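Long-range contacts in NADH dehydrogenase (Methanothermobacter marburgensis, PDB 4R81), which probably passes electrons from NADH or NADPH to quinones, using flavin mononucleotide as its bound redox cofactor: residues A[7-12]-A[40-45]; A[46-51]-A[104-109]; A[131-136]-A[170-175]. One frame throughout, in Å; residues are numbered along the deposited sequence.

Interaction 1 of 3, residues A[7-12]-A[40-45]; sequences YILFAH and GDLYRM. With FMN (flavin mononucleotide), chain E.
Parallel strand pairing joins L9 and F10 to G40 and D41, where strand 5-10 and the edge strand 36-41 end side by side in the sheet of the flavodoxin-like fold. Together with helix 18-32 the two strands form a beta-alpha-beta unit. G40 N gives its hydrogen to I8 O at 2.7 Å. F10 N returns a bond to G40 O, and L42 N continues the alternation to F10 O. Because G40 carries no side chain, the Y7 ring can swing across it, with Y7 OH 3.6 Å from G40 CA; E75 and R78 of helix 70-80 hold that hydroxyl. On the other face, D41 has CG anti to its own nitrogen (chi1 -174°), which sets the carboxylate alongside F10. Its CG lies 3.8 Å from F10 CD2 at the ring edge, with the ring and carboxylate planes 76° apart. D41 OD2 makes a salt bridge with R20, while OD1 accepts from R44 N at 3.3 Å from above the carboxylate plane, an Asx motif at the turn leaving the strand. A water bridges OD1 to H12 O. Without the carboxylate, as with an alanine here, R20 would probably lose its charge partner, R44 N its side-chain acceptor and the bridging water one of its holds. Past the last bridge the chains diverge, and Y43 reaches back with CD2 against the carbonyl carbon of H12, its ring also meeting K99 in a cation-pi contact. The imidazole of H12 reaches onward to the cofactor phosphate: NE2 donates to O3P of flavin mononucleotide at 2.8 Å (154° at the hydrogen), the oxygen lying in the ring plane.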
# COMPACT_ATOMS: atom_id res chain seq x y z
N TYR A 7 -1.52 20.01 -7.64
CA TYR A 7 -0.87 19.65 -6.39
C TYR A 7 -0.24 18.28 -6.58
O TYR A 7 -0.93 17.29 -6.87
CB TYR A 7 -1.83 19.70 -5.18
CG TYR A 7 -1.16 19.35 -3.86
CD1 TYR A 7 0.04 19.95 -3.48
CD2 TYR A 7 -1.73 18.42 -2.99
CE1 TYR A 7 0.66 19.63 -2.28
CE2 TYR A 7 -1.12 18.09 -1.78
CZ TYR A 7 0.08 18.70 -1.43
OH TYR A 7 0.70 18.39 -0.24
N ILE A 8 1.08 18.24 -6.43
CA ILE A 8 1.87 17.07 -6.75
C ILE A 8 2.37 16.41 -5.47
O ILE A 8 3.17 17.00 -4.73
CB ILE A 8 3.10 17.44 -7.61
CG1 ILE A 8 2.67 18.19 -8.88
CG2 ILE A 8 3.89 16.19 -7.94
CD1 ILE A 8 3.85 18.79 -9.64
N LEU A 9 1.89 15.20 -5.22
CA LEU A 9 2.36 14.42 -4.08
C LEU A 9 3.58 13.63 -4.53
O LEU A 9 3.51 12.84 -5.46
CB LEU A 9 1.28 13.46 -3.58
CG LEU A 9 0.08 14.04 -2.81
CD1 LEU A 9 0.58 14.93 -1.67
CD2 LEU A 9 -0.89 14.81 -3.72
N PHE A 10 4.69 13.85 -3.85
CA PHE A 10 5.94 13.20 -4.19
C PHE A 10 6.40 12.35 -3.01
O PHE A 10 6.53 12.85 -1.89
CB PHE A 10 7.00 14.24 -4.55
CG PHE A 10 8.35 13.66 -4.85
CD1 PHE A 10 8.61 13.09 -6.09
CD2 PHE A 10 9.35 13.67 -3.90
CE1 PHE A 10 9.86 12.55 -6.37
CE2 PHE A 10 10.59 13.12 -4.17
CZ PHE A 10 10.85 12.57 -5.40
N ALA A 11 6.65 11.07 -3.26
CA ALA A 11 6.98 10.13 -2.21
C ALA A 11 8.28 9.38 -2.48
O ALA A 11 8.28 8.36 -3.17
CB ALA A 11 5.83 9.14 -2.03
N HIS A 12 9.39 9.86 -1.91
CA HIS A 12 10.68 9.16 -2.01
C HIS A 12 11.64 9.69 -0.95
O HIS A 12 11.75 10.90 -0.77
CB HIS A 12 11.30 9.34 -3.40
CG HIS A 12 12.34 8.31 -3.73
ND1 HIS A 12 13.54 8.22 -3.06
CD2 HIS A 12 12.35 7.32 -4.65
CE1 HIS A 12 14.24 7.21 -3.55
NE2 HIS A 12 13.54 6.65 -4.52
N GLY A 40 4.14 18.61 -2.75
CA GLY A 40 4.13 18.08 -1.41
C GLY A 40 5.12 16.93 -1.33
O GLY A 40 4.80 15.80 -1.70
N ASP A 41 6.33 17.23 -0.88
CA ASP A 41 7.40 16.24 -0.74
C ASP A 41 7.21 15.61 0.64
O ASP A 41 7.69 16.15 1.65
CB ASP A 41 8.77 16.94 -0.87
CG ASP A 41 9.95 15.96 -0.88
OD1 ASP A 41 9.88 14.89 -0.24
OD2 ASP A 41 10.98 16.28 -1.52
N LEU A 42 6.49 14.50 0.67
CA LEU A 42 6.02 13.94 1.93
C LEU A 42 7.14 13.60 2.91
O LEU A 42 6.99 13.77 4.11
CB LEU A 42 5.14 12.71 1.68
CG LEU A 42 3.84 12.97 0.91
CD1 LEU A 42 3.05 11.68 0.74
CD2 LEU A 42 2.99 14.02 1.61
N TYR A 43 8.27 13.11 2.40
CA TYR A 43 9.41 12.82 3.27
C TYR A 43 10.02 14.09 3.85
O TYR A 43 10.30 14.15 5.05
CB TYR A 43 10.48 12.01 2.54
CG TYR A 43 10.32 10.50 2.65
CD1 TYR A 43 10.97 9.79 3.65
CD2 TYR A 43 9.54 9.80 1.74
CE1 TYR A 43 10.85 8.41 3.75
CE2 TYR A 43 9.41 8.42 1.83
CZ TYR A 43 10.07 7.74 2.83
OH TYR A 43 9.96 6.37 2.93
N ARG A 44 10.20 15.11 3.01
CA ARG A 44 10.71 16.41 3.45
C ARG A 44 9.80 17.04 4.49
O ARG A 44 10.26 17.73 5.39
CB ARG A 44 10.84 17.39 2.29
CG ARG A 44 12.12 17.29 1.50
CD ARG A 44 12.47 18.64 0.88
NE ARG A 44 13.37 19.41 1.73
CZ ARG A 44 13.05 20.53 2.38
NH1 ARG A 44 11.83 21.05 2.28
NH2 ARG A 44 13.96 21.13 3.14
N MET A 45 8.51 16.81 4.33
CA MET A 45 7.50 17.38 5.21
C MET A 45 7.44 16.69 6.56
O MET A 45 6.72 17.15 7.44
CB MET A 45 6.12 17.29 4.56
CG MET A 45 5.96 18.16 3.32
SD MET A 45 4.49 17.74 2.36
CE MET A 45 3.25 17.75 3.65
N1 FMN E . 9.96 -2.80 -8.89
C2 FMN E . 8.87 -3.47 -9.42
O2 FMN E . 8.73 -3.54 -10.63
N3 FMN E . 7.94 -4.06 -8.58
C4 FMN E . 8.09 -3.98 -7.22
O4 FMN E . 7.24 -4.50 -6.50
C4A FMN E . 9.19 -3.31 -6.67
N5 FMN E . 9.37 -3.24 -5.30
C5A FMN E . 10.45 -2.55 -4.79
C6 FMN E . 10.61 -2.47 -3.40
C7 FMN E . 11.70 -1.79 -2.87
C7M FMN E . 11.87 -1.68 -1.38
C8 FMN E . 12.64 -1.19 -3.72
C8M FMN E . 13.83 -0.46 -3.15
C9 FMN E . 12.47 -1.30 -5.09
C9A FMN E . 11.38 -1.97 -5.64
N10 FMN E . 11.21 -2.07 -7.01
C10 FMN E . 10.12 -2.73 -7.52
C1' FMN E . 12.17 -1.42 -7.95
C2' FMN E . 11.82 0.08 -7.91
O2' FMN E . 10.55 0.34 -8.47
C3' FMN E . 12.92 0.91 -8.54
O3' FMN E . 14.02 0.87 -7.65
C4' FMN E . 12.47 2.35 -8.74
O4' FMN E . 11.46 2.46 -9.71
C5' FMN E . 13.63 3.25 -9.13
O5' FMN E . 13.17 4.58 -8.99
P FMN E . 13.83 5.50 -7.85
O1P FMN E . 15.28 5.73 -8.23
O2P FMN E . 13.10 6.82 -7.78
O3P FMN E . 13.76 4.76 -6.54
O HOH W 1 8.76 12.45 -0.40
O HOH W 2 12.23 13.55 -0.32

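Interaction 2 of 3, residues A[46-51]-A[104-109]; sequences NFRSEL and FDRVWT
R106 NH1 has two partners: it donates to R48 O at 2.8 Å and forms a salt bridge with D71 of helix 70-80. The contact ties the end of helix 98-107, one of the helices that cover the sheet of this flavodoxin-like fold, to the irregular segment 46-51 leading into helix 53-61. The bond to R48 O is bent, 139° at the hydrogen, and the oxygen sits out of the guanidinium plane. A turn at chi3 (59°) carries the arginine tip round to the carbonyl, while NE is claimed by E55. Lower on the chain, R106 CD rests 3.5 Å from E50 O, and CG lies against the backbone of L51; the L51 and R106 side chains slide past each other in opposite directions. F47 reaches the far end of the arginine. Its CZ comes within 3.5 Å of R106 NH1, ring and guanidinium planes 43° apart, and the same carbon packs on V107 CG2 at 3.8 Å. R48 turns its own side chain outward, where E50 OE1 lies over the face of its guanidinium, 3.3 Å from R48 NE; no N-H points at the oxygen, so the attraction is one of charge alone. The other oxygen of E50 faces the dimer interface, meeting S49 and K99 of the second subunit. D105 also looks that way, with OD2 accepting from A98 N of that subunit, OD1 paired with K101 of its own chain, and the residue touching a flavin mononucleotide. A water links the D105 side chain to the loop backbone: it gives its protons to D105 OD2 at 2.7 Å and S49 O at 2.8 Å, and accepts from L51 N at 3.0 Å.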
# COMPACT_ATOMS: atom_id res chain seq x y z
N ASN A 46 8.18 15.60 6.72
CA ASN A 46 8.04 14.74 7.89
C ASN A 46 6.58 14.31 8.10
O ASN A 46 6.09 14.22 9.22
CB ASN A 46 8.59 15.42 9.15
CG ASN A 46 10.06 15.79 9.01
OD1 ASN A 46 10.42 16.97 8.92
ND2 ASN A 46 10.92 14.77 8.99
N PHE A 47 5.90 14.03 6.99
CA PHE A 47 4.47 13.73 7.04
C PHE A 47 4.20 12.46 7.81
O PHE A 47 4.76 11.40 7.51
CB PHE A 47 3.89 13.63 5.64
CG PHE A 47 2.40 13.46 5.62
CD1 PHE A 47 1.56 14.54 5.81
CD2 PHE A 47 1.84 12.20 5.42
CE1 PHE A 47 0.18 14.39 5.79
CE2 PHE A 47 0.46 12.04 5.40
CZ PHE A 47 -0.37 13.13 5.59
N ARG A 48 3.32 12.55 8.80
CA ARG A 48 2.95 11.41 9.61
C ARG A 48 2.09 10.48 8.78
O ARG A 48 1.01 10.85 8.31
CB ARG A 48 2.19 11.86 10.86
CG ARG A 48 1.74 10.71 11.76
CD ARG A 48 2.93 9.96 12.32
NE ARG A 48 2.53 8.97 13.31
CZ ARG A 48 3.38 8.20 13.98
NH1 ARG A 48 4.68 8.31 13.77
NH2 ARG A 48 2.92 7.32 14.85
N SER A 49 2.56 9.25 8.57
CA SER A 49 1.83 8.36 7.69
C SER A 49 0.90 7.39 8.40
O SER A 49 0.05 6.78 7.76
CB SER A 49 2.79 7.62 6.75
OG SER A 49 3.64 6.77 7.48
N GLU A 50 1.02 7.25 9.72
CA GLU A 50 0.16 6.32 10.46
C GLU A 50 -1.15 6.95 10.89
O GLU A 50 -1.14 7.93 11.64
CB GLU A 50 0.86 5.81 11.73
CG GLU A 50 1.90 4.74 11.51
CD GLU A 50 3.28 5.31 11.33
OE1 GLU A 50 3.40 6.56 11.23
OE2 GLU A 50 4.25 4.51 11.28
N LEU A 51 -2.26 6.37 10.46
CA LEU A 51 -3.56 6.74 11.01
C LEU A 51 -3.55 6.37 12.49
O LEU A 51 -3.42 5.19 12.83
CB LEU A 51 -4.69 5.98 10.32
CG LEU A 51 -6.10 6.45 10.66
CD1 LEU A 51 -6.35 7.79 10.01
CD2 LEU A 51 -7.14 5.42 10.23
N PHE A 104 -3.04 8.57 1.85
CA PHE A 104 -4.42 8.21 1.54
C PHE A 104 -5.20 7.87 2.82
O PHE A 104 -6.31 8.38 3.02
CB PHE A 104 -4.48 7.04 0.55
CG PHE A 104 -4.04 7.40 -0.85
CD1 PHE A 104 -4.81 8.23 -1.64
CD2 PHE A 104 -2.86 6.89 -1.37
CE1 PHE A 104 -4.40 8.58 -2.92
CE2 PHE A 104 -2.44 7.22 -2.66
CZ PHE A 104 -3.21 8.06 -3.44
N ASP A 105 -4.61 7.04 3.68
CA ASP A 105 -5.28 6.61 4.91
C ASP A 105 -5.74 7.80 5.74
O ASP A 105 -6.85 7.81 6.29
CB ASP A 105 -4.36 5.75 5.80
CG ASP A 105 -3.94 4.44 5.15
OD1 ASP A 105 -4.56 4.01 4.16
OD2 ASP A 105 -2.96 3.84 5.66
N ARG A 106 -4.88 8.82 5.82
CA ARG A 106 -5.11 9.96 6.70
C ARG A 106 -5.81 11.15 6.05
O ARG A 106 -6.49 11.93 6.73
CB ARG A 106 -3.77 10.43 7.31
CG ARG A 106 -3.07 9.37 8.15
CD ARG A 106 -1.92 9.98 8.95
NE ARG A 106 -2.40 11.04 9.82
CZ ARG A 106 -1.97 12.30 9.82
NH1 ARG A 106 -0.99 12.67 9.01
NH2 ARG A 106 -2.51 13.18 10.64
N VAL A 107 -5.64 11.31 4.74
CA VAL A 107 -6.13 12.51 4.07
C VAL A 107 -7.48 12.27 3.41
O VAL A 107 -8.29 13.18 3.32
CB VAL A 107 -5.06 13.07 3.09
CG1 VAL A 107 -5.58 14.32 2.34
CG2 VAL A 107 -3.77 13.40 3.85
N TRP A 108 -7.74 11.04 2.98
CA TRP A 108 -9.04 10.73 2.38
C TRP A 108 -10.07 10.47 3.48
O TRP A 108 -10.45 9.33 3.74
CB TRP A 108 -8.93 9.51 1.47
CG TRP A 108 -8.51 9.71 -0.00
CD1 TRP A 108 -8.48 8.74 -0.95
CD2 TRP A 108 -8.08 10.93 -0.67
NE1 TRP A 108 -8.06 9.25 -2.16
CE2 TRP A 108 -7.81 10.59 -2.02
CE3 TRP A 108 -7.89 12.26 -0.27
CZ2 TRP A 108 -7.38 11.52 -2.97
CZ3 TRP A 108 -7.46 13.19 -1.22
CH2 TRP A 108 -7.21 12.81 -2.55
N THR A 109 -10.53 11.54 4.13
CA THR A 109 -11.34 11.43 5.34
C THR A 109 -12.83 11.39 5.09
O THR A 109 -13.32 11.87 4.06
CB THR A 109 -11.03 12.59 6.32
OG1 THR A 109 -11.17 13.84 5.63
CG2 THR A 109 -9.61 12.48 6.81
O HOH W 3 -1.94 4.84 7.93

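Interaction 3 of 3, residues A[131-136]-A[170-175]; sequences VVLCSA and TMEILG. With FMN (flavin mononucleotide), chain E.
M171 packs inward on V132 and C134, which with L133 and L174 make up the buried part of this strand pair; M171 itself, like T170 and E172 beside it on the outermost strand, is partly exposed. With CG anti to the backbone nitrogen (chi1 -175°) and the chain extended beyond it, M171 brings CG to 3.8 Å from V132 CB and its terminal CE to 3.7 Å from C134 CB. Helix 148-162 covers this side through L161 on V132 and L157 on M171. The reverse face is less uniform. L133 and L174 are buried against V22 of helix 18-32. L133 CD2 also touches E172 CG at 3.6 Å as the two side chains run alongside each other, but a bend at chi2 (-89°) takes the carboxylate of E172 away from the neighbouring strand to a salt bridge with R191. T170 meets that strand through its carbonyl oxygen. The strands 129-135 and 169-174 are the fourth and fifth of the parallel 2-1-3-4-5 sheet of the flavodoxin-like fold, the latter outermost within the chain. Five backbone bonds alternate between them, from V132 N to T170 O at the start to L174 N to C134 O at 2.7 Å near the end. The fifth, A136 N to L174 O at 2.9 Å, comes from 46° above the carbonyl plane, and S135 CA makes a CA-H...O contact with the same oxygen at 3.3 Å. Here, at the C-terminal edge of the sheet, the pair meets flavin mononucleotide. In one of two conformers of S135, OG hydrogen-bonds to ribityl O4' at 2.7 Å, and A136 CB lies 3.7 Å from O2 of the flavin ring.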
# COMPACT_ATOMS: atom_id res chain seq x y z
N VAL A 131 -2.88 12.54 -12.39
CA VAL A 131 -1.85 11.85 -13.15
C VAL A 131 -0.96 11.05 -12.19
O VAL A 131 -0.44 11.59 -11.21
CB VAL A 131 -0.97 12.85 -13.91
CG1 VAL A 131 0.11 12.12 -14.70
CG2 VAL A 131 -1.82 13.73 -14.82
N VAL A 132 -0.78 9.76 -12.46
CA VAL A 132 0.11 8.94 -11.65
C VAL A 132 1.34 8.59 -12.47
O VAL A 132 1.24 8.03 -13.56
CB VAL A 132 -0.58 7.64 -11.20
CG1 VAL A 132 0.39 6.75 -10.43
CG2 VAL A 132 -1.80 7.96 -10.35
N LEU A 133 2.51 8.94 -11.95
CA LEU A 133 3.78 8.62 -12.60
C LEU A 133 4.53 7.67 -11.68
O LEU A 133 5.12 8.08 -10.67
CB LEU A 133 4.60 9.88 -12.88
CG LEU A 133 3.97 10.97 -13.75
CD1 LEU A 133 4.92 12.15 -13.97
CD2 LEU A 133 3.52 10.41 -15.09
N CYS A 134 4.47 6.38 -12.01
CA CYS A 134 5.01 5.34 -11.16
C CYS A 134 6.24 4.70 -11.80
O CYS A 134 6.16 4.09 -12.87
CB CYS A 134 3.93 4.28 -10.92
SG CYS A 134 4.48 2.85 -10.00
N SER A 135 7.38 4.84 -11.14
CA SER A 135 8.62 4.24 -11.65
C SER A 135 8.73 2.82 -11.14
O SER A 135 8.50 2.55 -9.96
CB SER A 135 9.82 5.07 -11.18
OG SER A 135 11.04 4.41 -11.50
N ALA A 136 9.08 1.88 -12.01
CA ALA A 136 9.15 0.47 -11.61
C ALA A 136 10.40 -0.20 -12.14
O ALA A 136 10.89 0.15 -13.21
CB ALA A 136 7.91 -0.27 -12.09
N THR A 170 -5.10 9.24 -15.32
CA THR A 170 -4.10 8.65 -16.20
C THR A 170 -2.99 8.05 -15.35
O THR A 170 -2.59 8.65 -14.35
CB THR A 170 -3.45 9.71 -17.12
OG1 THR A 170 -4.46 10.38 -17.89
CG2 THR A 170 -2.45 9.06 -18.06
N MET A 171 -2.49 6.88 -15.72
CA MET A 171 -1.32 6.31 -15.05
C MET A 171 -0.25 5.96 -16.08
O MET A 171 -0.54 5.37 -17.12
CB MET A 171 -1.68 5.07 -14.22
CG MET A 171 -0.52 4.51 -13.38
SD MET A 171 -0.99 3.12 -12.32
CE MET A 171 0.48 2.88 -11.33
N GLU A 172 0.99 6.36 -15.79
CA GLU A 172 2.12 6.00 -16.63
C GLU A 172 3.04 5.11 -15.81
O GLU A 172 3.57 5.54 -14.79
CB GLU A 172 2.90 7.25 -17.04
CG GLU A 172 2.06 8.35 -17.68
CD GLU A 172 1.95 8.21 -19.18
OE1 GLU A 172 2.39 7.18 -19.73
OE2 GLU A 172 1.41 9.15 -19.81
N ILE A 173 3.21 3.87 -16.26
CA ILE A 173 4.18 3.00 -15.61
C ILE A 173 5.53 3.20 -16.29
O ILE A 173 5.74 2.79 -17.43
CB ILE A 173 3.76 1.52 -15.66
CG1 ILE A 173 2.47 1.32 -14.87
CG2 ILE A 173 4.87 0.64 -15.11
CD1 ILE A 173 1.90 -0.09 -14.95
N LEU A 174 6.43 3.87 -15.58
CA LEU A 174 7.76 4.15 -16.10
C LEU A 174 8.69 3.01 -15.70
O LEU A 174 9.37 3.08 -14.68
CB LEU A 174 8.26 5.52 -15.60
CG LEU A 174 7.30 6.69 -15.88
CD1 LEU A 174 7.77 8.01 -15.24
CD2 LEU A 174 7.05 6.87 -17.38
N GLY A 175 8.68 1.95 -16.49
CA GLY A 175 9.32 0.70 -16.10
C GLY A 175 10.73 0.50 -16.64
O GLY A 175 11.21 1.30 -17.43
N1 FMN E . 9.96 -2.80 -8.89
C2 FMN E . 8.87 -3.47 -9.42
O2 FMN E . 8.73 -3.54 -10.63
N3 FMN E . 7.94 -4.06 -8.58
C4 FMN E . 8.09 -3.98 -7.22
O4 FMN E . 7.24 -4.50 -6.50
C4A FMN E . 9.19 -3.31 -6.67
N5 FMN E . 9.37 -3.24 -5.30
C5A FMN E . 10.45 -2.55 -4.79
C6 FMN E . 10.61 -2.47 -3.40
C7 FMN E . 11.70 -1.79 -2.87
C7M FMN E . 11.87 -1.68 -1.38
C8 FMN E . 12.64 -1.19 -3.72
C8M FMN E . 13.83 -0.46 -3.15
C9 FMN E . 12.47 -1.30 -5.09
C9A FMN E . 11.38 -1.97 -5.64
N10 FMN E . 11.21 -2.07 -7.01
C10 FMN E . 10.12 -2.73 -7.52
C1' FMN E . 12.17 -1.42 -7.95
C2' FMN E . 11.82 0.08 -7.91
O2' FMN E . 10.55 0.34 -8.47
C3' FMN E . 12.92 0.91 -8.54
O3' FMN E . 14.02 0.87 -7.65
C4' FMN E . 12.47 2.35 -8.74
O4' FMN E . 11.46 2.46 -9.71
C5' FMN E . 13.63 3.25 -9.13
O5' FMN E . 13.17 4.58 -8.99
P FMN E . 13.83 5.50 -7.85
O1P FMN E . 15.28 5.73 -8.23
O2P FMN E . 13.10 6.82 -7.78
O3P FMN E . 13.76 4.76 -6.54

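How the interactions relate
Interactions 1 and 3 belong to one sheet, their centres about 16 Å apart and their nearest atoms about 7 Å apart without touching. They converge on the same flavin mononucleotide, residues 7-12 binding its phosphate through H12 and residues 131-136 its ribityl chain through S135, at the ends of strands 5-10 and 129-135. Interaction 2 follows interaction 1 directly in the chain, with centres about 12 Å apart, and the two touch where L42 O and F47 N, 3.1 Å apart, probably form a hydrogen bond. Interactions 2 and 3 flank the chain's centre from opposite sides, centres about 22 Å apart. Through D105, interaction 2 reaches a different flavin mononucleotide, close to the dimer interface.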